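Local coordinates for periplasmic aliphatic sulphonates-binding protein (Escherichia coli, PDB 2X26), which serves as the putative periplasmic binding protein of an ABC transport system that takes up aliphatic sulfonates, at residues M16-S21 with E221-L226; V75-E80 with P193-N198. All coordinates share one frame; numbering follows the deposited sequence.

Contact 1 of 2, residues M16-S21 with E221-L226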
ATOM      1  N   MET A  16      -6.606  -0.316   7.889  1.00  5.44           N
ATOM      2  CA  MET A  16      -5.944  -0.247   9.176  1.00  4.28           C
ATOM      3  C   MET A  16      -6.423   0.940  10.012  1.00  4.23           C
ATOM      4  O   MET A  16      -6.748   0.761  11.197  1.00  3.44           O
ATOM      5  CB  MET A  16      -4.429  -0.215   9.013  1.00  3.93           C
ATOM      6  CG  MET A  16      -3.895  -1.583   8.632  1.00  5.74           C
ATOM      7  SD  MET A  16      -2.091  -1.458   8.588  1.00  6.84           S
ATOM      8  CE  MET A  16      -1.683  -3.158   8.455  1.00  4.00           C
ATOM      9  N   VAL A  17      -6.486   2.103   9.406  1.00  3.42           N
ATOM     10  CA  VAL A  17      -6.808   3.348  10.158  1.00  4.60           C
ATOM     11  C   VAL A  17      -8.242   3.270  10.704  1.00  4.27           C
ATOM     12  O   VAL A  17      -8.475   3.612  11.882  1.00  4.72           O
ATOM     13  CB  VAL A  17      -6.596   4.592   9.274  1.00  4.93           C
ATOM     14  CG1 VAL A  17      -7.204   5.888   9.888  1.00  6.65           C
ATOM     15  CG2 VAL A  17      -5.067   4.813   9.070  1.00  5.60           C
ATOM     16  N   LEU A  18      -9.186   2.823   9.869  1.00  4.15           N
ATOM     17  CA  LEU A  18     -10.565   2.668  10.344  0.50  4.25           C
ATOM     18  C   LEU A  18     -10.671   1.556  11.387  1.00  3.99           C
ATOM     19  O   LEU A  18     -11.346   1.734  12.387  1.00  3.53           O
ATOM     20  CB  LEU A  18     -11.565   2.454   9.208  0.50  4.68           C
ATOM     21  CG  LEU A  18     -12.128   3.807   8.777  0.50  6.22           C
ATOM     22  CD1 LEU A  18     -11.149   4.517   7.876  0.50  2.00           C
ATOM     23  CD2 LEU A  18     -13.475   3.645   8.115  0.50  8.04           C
ATOM     24  N   ALA A  19      -9.964   0.431  11.183  1.00  3.99           N
ATOM     25  CA  ALA A  19      -9.978  -0.622  12.218  1.00  4.38           C
ATOM     26  C   ALA A  19      -9.459  -0.091  13.560  1.00  5.18           C
ATOM     27  O   ALA A  19      -9.996  -0.435  14.631  1.00  4.88           O
ATOM     28  CB  ALA A  19      -9.121  -1.850  11.787  1.00  5.09           C
ATOM     29  N   LYS A  20      -8.376   0.657  13.499  1.00  3.97           N
ATOM     30  CA  LYS A  20      -7.770   1.236  14.705  1.00  3.68           C
ATOM     31  C   LYS A  20      -8.739   2.190  15.408  1.00  3.99           C
ATOM     32  O   LYS A  20      -8.992   2.069  16.608  1.00  3.80           O
ATOM     33  CB  LYS A  20      -6.451   1.956  14.330  1.00  3.95           C
ATOM     34  CG  LYS A  20      -5.793   2.666  15.516  1.00  4.22           C
ATOM     35  CD  LYS A  20      -4.629   3.573  15.034  1.00  5.57           C
ATOM     36  CE  LYS A  20      -3.934   4.248  16.244  1.00 10.33           C
ATOM     37  NZ  LYS A  20      -4.774   5.340  16.881  1.00 12.30           N
ATOM     38  N   SER A  21      -9.346   3.071  14.628  1.00  4.54           N
ATOM     39  CA  SER A  21     -10.244   4.080  15.178  0.50  5.48           C
ATOM     40  C   SER A  21     -11.444   3.434  15.852  1.00  5.68           C
ATOM     41  O   SER A  21     -11.915   3.901  16.924  1.00  6.79           O
ATOM     42  CB  SER A  21     -10.720   5.001  14.064  0.50  5.26           C
ATOM     43  OG  SER A  21      -9.657   5.823  13.635  0.50  7.11           O
ATOM     44  N   GLU A 221     -20.124   9.580   6.024  1.00  3.63           N
ATOM     45  CA  GLU A 221     -19.987  10.833   6.754  1.00  5.08           C
ATOM     46  C   GLU A 221     -19.001  10.731   7.930  1.00  5.52           C
ATOM     47  O   GLU A 221     -18.117  11.594   8.094  1.00  5.30           O
ATOM     48  CB  GLU A 221     -21.362  11.291   7.280  1.00  4.64           C
ATOM     49  CG  GLU A 221     -21.354  12.607   8.024  1.00  7.71           C
ATOM     50  CD  GLU A 221     -22.722  12.950   8.680  1.00  6.79           C
ATOM     51  OE1 GLU A 221     -23.590  12.061   8.889  1.00  8.86           O
ATOM     52  OE2 GLU A 221     -22.932  14.123   9.052  1.00  8.86           O
ATOM     53  N   GLN A 222     -19.175   9.681   8.728  1.00  5.13           N
ATOM     54  CA  GLN A 222     -18.341   9.465   9.913  1.00  6.22           C
ATOM     55  C   GLN A 222     -16.907   9.199   9.477  1.00  5.90           C
ATOM     56  O   GLN A 222     -15.956   9.720  10.094  1.00  4.43           O
ATOM     57  CB  GLN A 222     -18.868   8.288  10.697  1.00  8.41           C
ATOM     58  CG  GLN A 222     -17.920   7.760  11.737  1.00 12.07           C
ATOM     59  CD  GLN A 222     -18.437   6.488  12.392  1.00 16.82           C
ATOM     60  OE1 GLN A 222     -18.376   5.384  11.808  1.00 18.32           O
ATOM     61  NE2 GLN A 222     -18.962   6.636  13.601  1.00 20.86           N
ATOM     62  N   SER A 223     -16.751   8.416   8.410  1.00  3.96           N
ATOM     63  CA  SER A 223     -15.397   8.031   7.975  1.00  4.05           C
ATOM     64  C   SER A 223     -14.653   9.269   7.376  1.00  4.64           C
ATOM     65  O   SER A 223     -13.441   9.472   7.565  1.00  5.04           O
ATOM     66  CB  SER A 223     -15.480   6.891   6.960  1.00  4.35           C
ATOM     67  OG  SER A 223     -16.047   5.711   7.509  1.00  6.75           O
ATOM     68  N   ILE A 224     -15.398  10.150   6.711  1.00  3.63           N
ATOM     69  CA  ILE A 224     -14.768  11.351   6.161  1.00  5.64           C
ATOM     70  C   ILE A 224     -14.274  12.246   7.300  1.00  6.38           C
ATOM     71  O   ILE A 224     -13.142  12.780   7.242  1.00  6.99           O
ATOM     72  CB  ILE A 224     -15.745  12.123   5.209  1.00  5.29           C
ATOM     73  CG1 ILE A 224     -15.807  11.382   3.869  1.00  4.47           C
ATOM     74  CG2 ILE A 224     -15.300  13.623   5.102  1.00  6.21           C
ATOM     75  CD1 ILE A 224     -16.964  11.930   2.945  1.00  4.61           C
ATOM     76  N   ALA A 225     -15.078  12.376   8.344  1.00  6.41           N
ATOM     77  CA  ALA A 225     -14.686  13.181   9.485  1.00  7.45           C
ATOM     78  C   ALA A 225     -13.426  12.602  10.156  1.00  9.03           C
ATOM     79  O   ALA A 225     -12.458  13.336  10.467  1.00  9.52           O
ATOM     80  CB  ALA A 225     -15.843  13.262  10.474  1.00  9.39           C
ATOM     81  N   LEU A 226     -13.406  11.274  10.316  1.00  7.17           N
ATOM     82  CA  LEU A 226     -12.251  10.587  10.903  1.00  9.33           C
ATOM     83  C   LEU A 226     -10.980  10.832  10.111  1.00  8.97           C
ATOM     84  O   LEU A 226      -9.970  11.264  10.668  1.00 10.90           O
ATOM     85  CB  LEU A 226     -12.529   9.099  11.022  1.00  7.40           C
ATOM     86  CG  LEU A 226     -11.271   8.337  11.387  1.00 13.85           C
ATOM     87  CD1 LEU A 226     -10.929   8.594  12.855  1.00 17.10           C
ATOM     88  CD2 LEU A 226     -11.489   6.872  11.078  1.00 15.78           C
TER

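Contact 2 of 2, residues V75-E80 with P193-N198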
ATOM      1  N   VAL A  75       7.011 -11.697   3.593  1.00  5.86           N
ATOM      2  CA  VAL A  75       6.084 -12.395   2.699  1.00  4.60           C
ATOM      3  C   VAL A  75       4.853 -11.547   2.487  1.00  5.61           C
ATOM      4  O   VAL A  75       4.424 -10.816   3.418  1.00  5.40           O
ATOM      5  CB  VAL A  75       5.680 -13.767   3.250  1.00  6.56           C
ATOM      6  CG1 VAL A  75       6.894 -14.690   3.261  1.00  5.83           C
ATOM      7  CG2 VAL A  75       5.059 -13.699   4.642  1.00  5.15           C
ATOM      8  N   TYR A  76       4.275 -11.658   1.279  1.00  4.23           N
ATOM      9  CA  TYR A  76       3.002 -11.015   0.979  1.00  4.45           C
ATOM     10  C   TYR A  76       1.888 -11.893   1.544  1.00  5.84           C
ATOM     11  O   TYR A  76       1.696 -13.033   1.092  1.00  6.96           O
ATOM     12  CB  TYR A  76       2.821 -10.909  -0.531  1.00  5.20           C
ATOM     13  CG  TYR A  76       3.883 -10.121  -1.262  1.00  3.12           C
ATOM     14  CD1 TYR A  76       3.755  -8.723  -1.448  1.00  6.84           C
ATOM     15  CD2 TYR A  76       4.965 -10.749  -1.812  1.00  5.23           C
ATOM     16  CE1 TYR A  76       4.734  -7.983  -2.147  1.00  5.15           C
ATOM     17  CE2 TYR A  76       5.965 -10.034  -2.509  1.00  5.90           C
ATOM     18  CZ  TYR A  76       5.839  -8.648  -2.669  1.00  9.15           C
ATOM     19  OH  TYR A  76       6.799  -7.929  -3.368  1.00  6.06           O
ATOM     20  N   VAL A  77       1.182 -11.383   2.533  1.00  4.61           N
ATOM     21  CA  VAL A  77       0.099 -12.129   3.144  1.00  6.19           C
ATOM     22  C   VAL A  77      -1.280 -11.786   2.541  1.00  6.23           C
ATOM     23  O   VAL A  77      -2.213 -12.581   2.670  1.00  8.08           O
ATOM     24  CB  VAL A  77       0.039 -12.026   4.708  1.00  6.10           C
ATOM     25  CG1 VAL A  77       1.196 -12.839   5.399  1.00  7.55           C
ATOM     26  CG2 VAL A  77      -0.062 -10.548   5.191  1.00  6.30           C
ATOM     27  N   GLY A  78      -1.416 -10.622   1.909  1.00  6.71           N
ATOM     28  CA  GLY A  78      -2.725 -10.193   1.388  1.00  5.85           C
ATOM     29  C   GLY A  78      -2.535  -9.096   0.375  1.00  5.75           C
ATOM     30  O   GLY A  78      -1.563  -8.346   0.432  1.00  5.24           O
ATOM     31  N   VAL A  79      -3.513  -8.942  -0.511  1.00  5.75           N
ATOM     32  CA  VAL A  79      -3.455  -7.854  -1.528  1.00  5.95           C
ATOM     33  C   VAL A  79      -4.838  -7.188  -1.655  1.00  7.22           C
ATOM     34  O   VAL A  79      -5.901  -7.824  -1.486  1.00  7.24           O
ATOM     35  CB  VAL A  79      -2.975  -8.387  -2.929  1.00  7.18           C
ATOM     36  CG1 VAL A  79      -3.944  -9.495  -3.481  1.00  6.40           C
ATOM     37  CG2 VAL A  79      -2.773  -7.232  -3.944  1.00  6.60           C
ATOM     38  N   GLU A  80      -4.819  -5.881  -1.873  1.00  6.82           N
ATOM     39  CA  GLU A  80      -6.044  -5.072  -2.130  1.00  8.88           C
ATOM     40  C   GLU A  80      -6.030  -4.666  -3.603  1.00  9.57           C
ATOM     41  O   GLU A  80      -4.949  -4.573  -4.204  1.00  8.49           O
ATOM     42  CB  GLU A  80      -5.966  -3.793  -1.303  1.00 10.32           C
ATOM     43  CG  GLU A  80      -5.985  -4.059   0.161  1.00 10.72           C
ATOM     44  CD  GLU A  80      -5.620  -2.900   1.083  1.00 15.12           C
ATOM     45  OE1 GLU A  80      -4.520  -2.268   1.023  1.00 17.58           O
ATOM     46  OE2 GLU A  80      -6.396  -2.718   2.011  1.00 12.10           O
ATOM     47  N   PRO A 193       7.926 -16.393   9.587  1.00  7.80           N
ATOM     48  CA  PRO A 193       7.649 -17.248  10.737  1.00  7.97           C
ATOM     49  C   PRO A 193       6.387 -16.813  11.458  1.00  7.97           C
ATOM     50  O   PRO A 193       5.642 -17.673  11.965  1.00  8.78           O
ATOM     51  CB  PRO A 193       8.885 -17.022  11.634  1.00  8.17           C
ATOM     52  CG  PRO A 193       9.939 -16.706  10.716  1.00  8.10           C
ATOM     53  CD  PRO A 193       9.279 -15.813   9.674  1.00  7.79           C
ATOM     54  N   TYR A 194       6.101 -15.505  11.480  1.00  7.43           N
ATOM     55  CA  TYR A 194       4.897 -15.026  12.166  1.00  7.24           C
ATOM     56  C   TYR A 194       3.656 -15.431  11.413  1.00  6.76           C
ATOM     57  O   TYR A 194       2.667 -15.778  12.033  1.00  6.49           O
ATOM     58  CB  TYR A 194       4.883 -13.490  12.286  1.00  6.10           C
ATOM     59  CG  TYR A 194       3.794 -12.886  13.161  1.00  4.92           C
ATOM     60  CD1 TYR A 194       3.999 -12.712  14.535  1.00  5.87           C
ATOM     61  CD2 TYR A 194       2.567 -12.469  12.623  1.00  5.05           C
ATOM     62  CE1 TYR A 194       3.021 -12.137  15.363  1.00  4.32           C
ATOM     63  CE2 TYR A 194       1.557 -11.914  13.462  1.00  6.62           C
ATOM     64  CZ  TYR A 194       1.796 -11.735  14.820  1.00  5.22           C
ATOM     65  OH  TYR A 194       0.841 -11.141  15.643  1.00  5.82           O
ATOM     66  N   ALA A 195       3.714 -15.361  10.085  1.00  6.59           N
ATOM     67  CA  ALA A 195       2.568 -15.737   9.269  1.00  8.19           C
ATOM     68  C   ALA A 195       2.310 -17.260   9.425  1.00  9.19           C
ATOM     69  O   ALA A 195       1.146 -17.672   9.550  1.00  8.49           O
ATOM     70  CB  ALA A 195       2.840 -15.382   7.831  1.00  9.33           C
ATOM     71  N   GLU A 196       3.388 -18.057   9.415  1.00 10.24           N
ATOM     72  CA  GLU A 196       3.232 -19.513   9.502  0.50 11.14           C
ATOM     73  C   GLU A 196       2.732 -19.980  10.868  1.00 11.38           C
ATOM     74  O   GLU A 196       1.924 -20.927  10.943  1.00 12.70           O
ATOM     75  CB  GLU A 196       4.521 -20.222   9.076  0.50 11.48           C
ATOM     76  CG  GLU A 196       4.778 -20.083   7.569  0.50 12.75           C
ATOM     77  CD  GLU A 196       3.933 -21.055   6.758  0.50 15.60           C
ATOM     78  OE1 GLU A 196       3.570 -22.120   7.304  0.50 15.96           O
ATOM     79  OE2 GLU A 196       3.645 -20.756   5.580  0.50 16.35           O
ATOM     80  N   LYS A 197       3.169 -19.302  11.925  1.00 11.03           N
ATOM     81  CA  LYS A 197       2.772 -19.598  13.289  1.00 10.33           C
ATOM     82  C   LYS A 197       1.355 -19.131  13.575  1.00  9.97           C
ATOM     83  O   LYS A 197       0.680 -19.706  14.436  1.00  9.25           O
ATOM     84  CB  LYS A 197       3.700 -18.857  14.256  1.00 10.83           C
ATOM     85  CG  LYS A 197       3.354 -19.141  15.696  1.00 15.31           C
ATOM     86  CD  LYS A 197       4.507 -18.922  16.629  1.00 19.46           C
ATOM     87  CE  LYS A 197       4.446 -19.974  17.757  1.00 21.06           C
ATOM     88  NZ  LYS A 197       5.462 -19.721  18.825  1.00 24.77           N
ATOM     89  N   ASN A 198       0.927 -18.047  12.910  1.00  7.59           N
ATOM     90  CA  ASN A 198      -0.339 -17.402  13.271  1.00  7.36           C
ATOM     91  C   ASN A 198      -1.305 -17.280  12.087  1.00  7.59           C
ATOM     92  O   ASN A 198      -2.010 -16.280  11.943  1.00  7.54           O
ATOM     93  CB  ASN A 198      -0.085 -16.010  13.882  1.00  5.80           C
ATOM     94  CG  ASN A 198       0.817 -16.069  15.120  1.00  6.16           C
ATOM     95  OD1 ASN A 198       0.401 -16.570  16.143  1.00 11.16           O
ATOM     96  ND2 ASN A 198       2.043 -15.533  15.023  1.00  8.80           N
TER

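Contact 1 of 2, residues M16-S21 with E221-L226
Leu18 and Ser21 of segment 16-21 face Ser223 and Leu226 of segment 221-226 across two helices that cross almost at right angles, the segment axes making 99° and coming no nearer than 11.3 Å. At that spacing only side chains touch, and no hydrogen bond joins the segments. Leu226 does most of the work. Its CG stands anti to the backbone N (chi1 170°), which carries the forked end across to the other helix. There one methyl, Leu226 CD2, lies 3.6 Å from Ser21 CB and 3.9 Å from Leu18 CG. The two leucine side chains meet at a slant. Ser21 was modelled in two conformers, so the very short approach of its OG to Leu226 CD1 is doubtful. Leu18 has two conformers as well, and its distances hold for one of them, in which Leu18 CD2 rests 3.4 Å from Ser223 OG. That hydroxyl has its partners just upstream in the chain, bonding to the carbonyl O of Gln219 and, weakly, to that of Leu215 on helix 199-218. With an alanine in place of Leu226, Ser21 CB and Leu18 CG would probably lose the methyl that lies against them, opening a gap between the helices. Leu18 also touches Leu215 and Thr216 of helix 199-218, while Met16, on the same helix 14-21, packs on Ile7 and Tyr9 of strand 4-9. Helix 14-21 is thus sandwiched between the central sheet and helix 220-231, a layering that belongs to the alpha/beta lobe of a type II periplasmic binding protein.

Contact 2 of 2, residues V75-E80 with P193-N198
Val75 and Val77 meet Ala195 where strand 74-80, at one border of a mixed five-stranded sheet with the 2-1-3-5-4 order of a type II periplasmic binding protein lobe, is flanked by the short helix 192-197. The contact between the segments is purely apolar. Ala195 CB reaches Val77 CG1 at 3.9 Å and Val75 CG2 at 4.2 Å, one methyl set against two valine branches that lie two residues apart along the strand. Val77 holds CG1 beside its backbone N and anti to the carbonyl carbon (chi1 -72°), and this is the branch that meets the alanine. All three residues are buried, and the small side chain of Ala195 is consistent with the close backbone spacing, 7.5 Å between Val77 CA and Ala195 CA. Backbone hydrogen bonds fix the strand: Val77 and Gly78 both face Tyr188 on strand 186-191, a classic beta bulge. Further along, Glu80 is held by side-chain bonds to the hydroxyls of Tyr188 and Ser186, so the same neighbouring strand grips both places. Polar bonds within segment 193-198 close the helix. Tyr194 O accepts from Asn198 N at 3.0 Å and again from Asn198 ND2 at 3.1 Å, the latter a bent bond (138° at the hydrogen) that lies in the carbonyl plane and uses a lone pair. Tyr194 OH, for its part, bonds to the carbonyl of Ala4. The Asn198 amide also sits on the tyrosine ring, with ND2 3.4 Å above the plane of the Tyr194 ring and over its centre.

From the N terminus the chain passes residues 16-21, then 75-80, then 193-198, and last 221-226, so contact 2 is nested inside the loop that contact 1 closes. The inner loop contains every strand of the second five-stranded sheet, from 87-92 to 172-177, and contact 2 closes it just after strand 186-191 has brought the chain back into the first sheet. Contact 1 then brings helix 220-231 back to helix 14-21. The contact centres lie 24 Å apart and the two do not touch, their nearest atoms being about 6 Å apart. Helix 199-218 bridges them: Leu206 packs on Val77, and Leu215 on Leu18.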